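Side-chain contact in amine oxidase (Emericella nidulans, PDB 3PGB), which probably oxidises primary amines, using a copper ion and a topaquinone cofactor formed from one of its own tyrosines: residues E181-T186 with S270-L275. Residues are numbered along the deposited sequence; the frame is centred on the assembly and turned at random.
Sequences EPDGET and SQWKLL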
ATOM      1  N   GLU A 181      36.296 -17.094   1.591  1.00 22.04           N
ATOM      2  CA  GLU A 181      36.070 -18.126   0.573  1.00 22.59           C
ATOM      3  C   GLU A 181      37.076 -18.026  -0.577  1.00 22.69           C
ATOM      4  O   GLU A 181      36.693 -17.776  -1.718  1.00 22.64           O
ATOM      5  CB  GLU A 181      34.640 -18.036   0.032  1.00 22.76           C
ATOM      6  CG  GLU A 181      33.571 -18.217   1.109  1.00 23.74           C
ATOM      7  CD  GLU A 181      32.219 -18.636   0.548  1.00 24.51           C
ATOM      8  OE1 GLU A 181      31.240 -17.887   0.753  1.00 24.33           O
ATOM      9  OE2 GLU A 181      32.141 -19.714  -0.089  1.00 24.70           O
ATOM     10  N   PRO A 182      38.370 -18.237  -0.280  1.00 22.99           N
ATOM     11  CA  PRO A 182      39.412 -18.104  -1.293  1.00 23.26           C
ATOM     12  C   PRO A 182      39.613 -19.339  -2.162  1.00 23.60           C
ATOM     13  O   PRO A 182      40.305 -19.255  -3.178  1.00 23.64           O
ATOM     14  CB  PRO A 182      40.666 -17.872  -0.457  1.00 23.30           C
ATOM     15  CG  PRO A 182      40.424 -18.649   0.778  1.00 23.14           C
ATOM     16  CD  PRO A 182      38.935 -18.631   1.023  1.00 22.89           C
ATOM     17  N   ASP A 183      39.027 -20.468  -1.771  1.00 24.15           N
ATOM     18  CA  ASP A 183      39.280 -21.743  -2.448  1.00 24.75           C
ATOM     19  C   ASP A 183      38.010 -22.334  -3.059  1.00 25.06           C
ATOM     20  O   ASP A 183      37.730 -23.516  -2.900  1.00 25.22           O
ATOM     21  CB  ASP A 183      39.896 -22.734  -1.458  1.00 24.69           C
ATOM     22  CG  ASP A 183      41.195 -22.232  -0.869  1.00 24.83           C
ATOM     23  OD1 ASP A 183      42.185 -22.111  -1.620  1.00 23.70           O
ATOM     24  OD2 ASP A 183      41.225 -21.958   0.349  1.00 25.87           O
ATOM     25  N   GLY A 184      37.263 -21.506  -3.777  1.00 25.63           N
ATOM     26  CA  GLY A 184      35.982 -21.910  -4.357  1.00 26.03           C
ATOM     27  C   GLY A 184      36.013 -23.209  -5.143  1.00 26.37           C
ATOM     28  O   GLY A 184      35.096 -24.016  -5.035  1.00 26.87           O
ATOM     29  N   GLU A 185      37.061 -23.413  -5.936  1.00 26.57           N
ATOM     30  CA  GLU A 185      37.217 -24.653  -6.704  1.00 26.62           C
ATOM     31  C   GLU A 185      37.745 -25.790  -5.826  1.00 26.57           C
ATOM     32  O   GLU A 185      37.137 -26.855  -5.777  1.00 26.86           O
ATOM     33  CB  GLU A 185      38.138 -24.443  -7.915  1.00 26.61           C
ATOM     34  N   THR A 186      38.857 -25.566  -5.128  1.00 26.40           N
ATOM     35  CA  THR A 186      39.473 -26.620  -4.302  1.00 26.45           C
ATOM     36  C   THR A 186      38.508 -27.214  -3.269  1.00 26.31           C
ATOM     37  O   THR A 186      38.533 -28.418  -3.017  1.00 26.37           O
ATOM     38  CB  THR A 186      40.747 -26.136  -3.563  1.00 26.45           C
ATOM     39  OG1 THR A 186      41.635 -25.498  -4.488  1.00 26.70           O
ATOM     40  CG2 THR A 186      41.467 -27.308  -2.910  1.00 26.09           C
ATOM     41  N   SER A 270      44.253 -30.911   3.486  1.00 26.79           N
ATOM     42  CA  SER A 270      44.640 -32.054   4.324  1.00 27.01           C
ATOM     43  C   SER A 270      44.449 -31.754   5.820  1.00 26.83           C
ATOM     44  O   SER A 270      44.510 -32.665   6.641  1.00 26.90           O
ATOM     45  CB  SER A 270      46.086 -32.508   4.027  1.00 27.05           C
ATOM     46  OG  SER A 270      47.046 -31.709   4.702  1.00 27.22           O
ATOM     47  N   GLN A 271      44.220 -30.484   6.160  1.00 26.71           N
ATOM     48  CA  GLN A 271      43.921 -30.065   7.536  1.00 26.57           C
ATOM     49  C   GLN A 271      42.420 -29.824   7.781  1.00 26.24           C
ATOM     50  O   GLN A 271      42.024 -29.508   8.903  1.00 26.10           O
ATOM     51  CB  GLN A 271      44.704 -28.786   7.889  1.00 26.74           C
ATOM     52  CG  GLN A 271      46.230 -28.904   7.768  1.00 27.56           C
ATOM     53  CD  GLN A 271      46.827 -29.884   8.768  1.00 29.02           C
ATOM     54  OE1 GLN A 271      47.429 -30.892   8.388  1.00 29.45           O
ATOM     55  NE2 GLN A 271      46.641 -29.601  10.056  1.00 30.15           N
ATOM     56  N   TRP A 272      41.588 -29.952   6.745  1.00 25.86           N
ATOM     57  CA  TRP A 272      40.136 -29.790   6.914  1.00 25.40           C
ATOM     58  C   TRP A 272      39.537 -31.063   7.496  1.00 25.35           C
ATOM     59  O   TRP A 272      40.012 -32.164   7.210  1.00 25.85           O
ATOM     60  CB  TRP A 272      39.437 -29.471   5.589  1.00 25.22           C
ATOM     61  CG  TRP A 272      39.890 -28.214   4.911  1.00 23.82           C
ATOM     62  CD1 TRP A 272      40.545 -27.158   5.477  1.00 22.84           C
ATOM     63  CD2 TRP A 272      39.682 -27.866   3.538  1.00 22.11           C
ATOM     64  NE1 TRP A 272      40.776 -26.186   4.534  1.00 21.96           N
ATOM     65  CE2 TRP A 272      40.258 -26.598   3.336  1.00 21.65           C
ATOM     66  CE3 TRP A 272      39.079 -28.514   2.455  1.00 21.46           C
ATOM     67  CZ2 TRP A 272      40.243 -25.960   2.093  1.00 21.81           C
ATOM     68  CZ3 TRP A 272      39.066 -27.877   1.220  1.00 21.12           C
ATOM     69  CH2 TRP A 272      39.646 -26.616   1.050  1.00 21.14           C
ATOM     70  N   LYS A 273      38.486 -30.905   8.297  1.00 25.23           N
ATOM     71  CA  LYS A 273      37.874 -32.016   9.024  1.00 24.99           C
ATOM     72  C   LYS A 273      36.368 -32.105   8.765  1.00 24.77           C
ATOM     73  O   LYS A 273      35.702 -31.095   8.536  1.00 24.80           O
ATOM     74  CB  LYS A 273      38.141 -31.869  10.524  1.00 25.02           C
ATOM     75  N   LEU A 274      35.850 -33.329   8.795  1.00 24.59           N
ATOM     76  CA  LEU A 274      34.438 -33.603   8.559  1.00 24.29           C
ATOM     77  C   LEU A 274      33.774 -33.680   9.922  1.00 24.10           C
ATOM     78  O   LEU A 274      33.916 -34.677  10.631  1.00 24.19           O
ATOM     79  CB  LEU A 274      34.279 -34.920   7.781  1.00 24.22           C
ATOM     80  CG  LEU A 274      32.875 -35.330   7.309  1.00 24.28           C
ATOM     81  CD1 LEU A 274      32.965 -36.266   6.114  1.00 23.82           C
ATOM     82  CD2 LEU A 274      32.047 -35.967   8.425  1.00 23.64           C
ATOM     83  N   LEU A 275      33.069 -32.618  10.301  1.00 23.80           N
ATOM     84  CA  LEU A 275      32.535 -32.507  11.660  1.00 23.47           C
ATOM     85  C   LEU A 275      31.269 -33.337  11.872  1.00 23.20           C
ATOM     86  O   LEU A 275      30.935 -33.678  13.011  1.00 23.12           O
ATOM     87  CB  LEU A 275      32.278 -31.042  12.026  1.00 23.45           C
ATOM     88  CG  LEU A 275      33.517 -30.144  12.143  1.00 23.57           C
ATOM     89  CD1 LEU A 275      33.109 -28.745  12.563  1.00 23.24           C
ATOM     90  CD2 LEU A 275      34.540 -30.703  13.126  1.00 23.83           C
TER
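The indole of Trp-272 points the outer edge of its six-membered ring at Asp-183 and Thr-186, joining the loop ahead of helix 186-198 to the entry of strand 273-279. That strand belongs to a five-stranded antiparallel sheet in one of the small N-terminal domains of this copper amine oxidase, and helix 186-198 packs against the same strand through Ile-195, which touches Leu-274.

The buried part gathers round the indole. CG of Trp-272 sits opposite that residue's backbone carbonyl carbon (chi1 -60°), which carries the ring away from the strand toward the loop. Trp-191 meets the indole edge-to-face, Val-187 and Val-264 touch it, and NE1 hydrogen-bonds to the carbonyl O of Gly-266, fixing how the ring is turned. Asp-183 approaches at the ring edge, near its plane, with OD2 4.5 Å from CZ2 of Trp-272. At that distance it is a loose neighbour of the ring, not a bonded partner; the carboxylate's charge is met by Arg-267, which forms a salt bridge with OD1.

Across the two segments themselves the fit is light: together they bury just 98 Å², and their nearest CA atoms, those of Thr-186 and Ser-270, stand 11.4 Å apart. Moving outward, Gly-184 on the loop and Ser-270 and Gln-271 before the strand are exposed, and the Thr-186 side chain lies about 6 Å from a mannose of the attached glycan. Thr-186 marks the transition. Its OG1 is hydrogen-bonded to OE2 of Glu-99, while its side chain also touches Pro-269. CG2 of Thr-186 lies well off the indole plane, beyond the rim, 4.4 Å from CH2 of Trp-272, whereas the backbone O of Thr-186 lies near that plane, 4.3 Å from CZ3 of Trp-272.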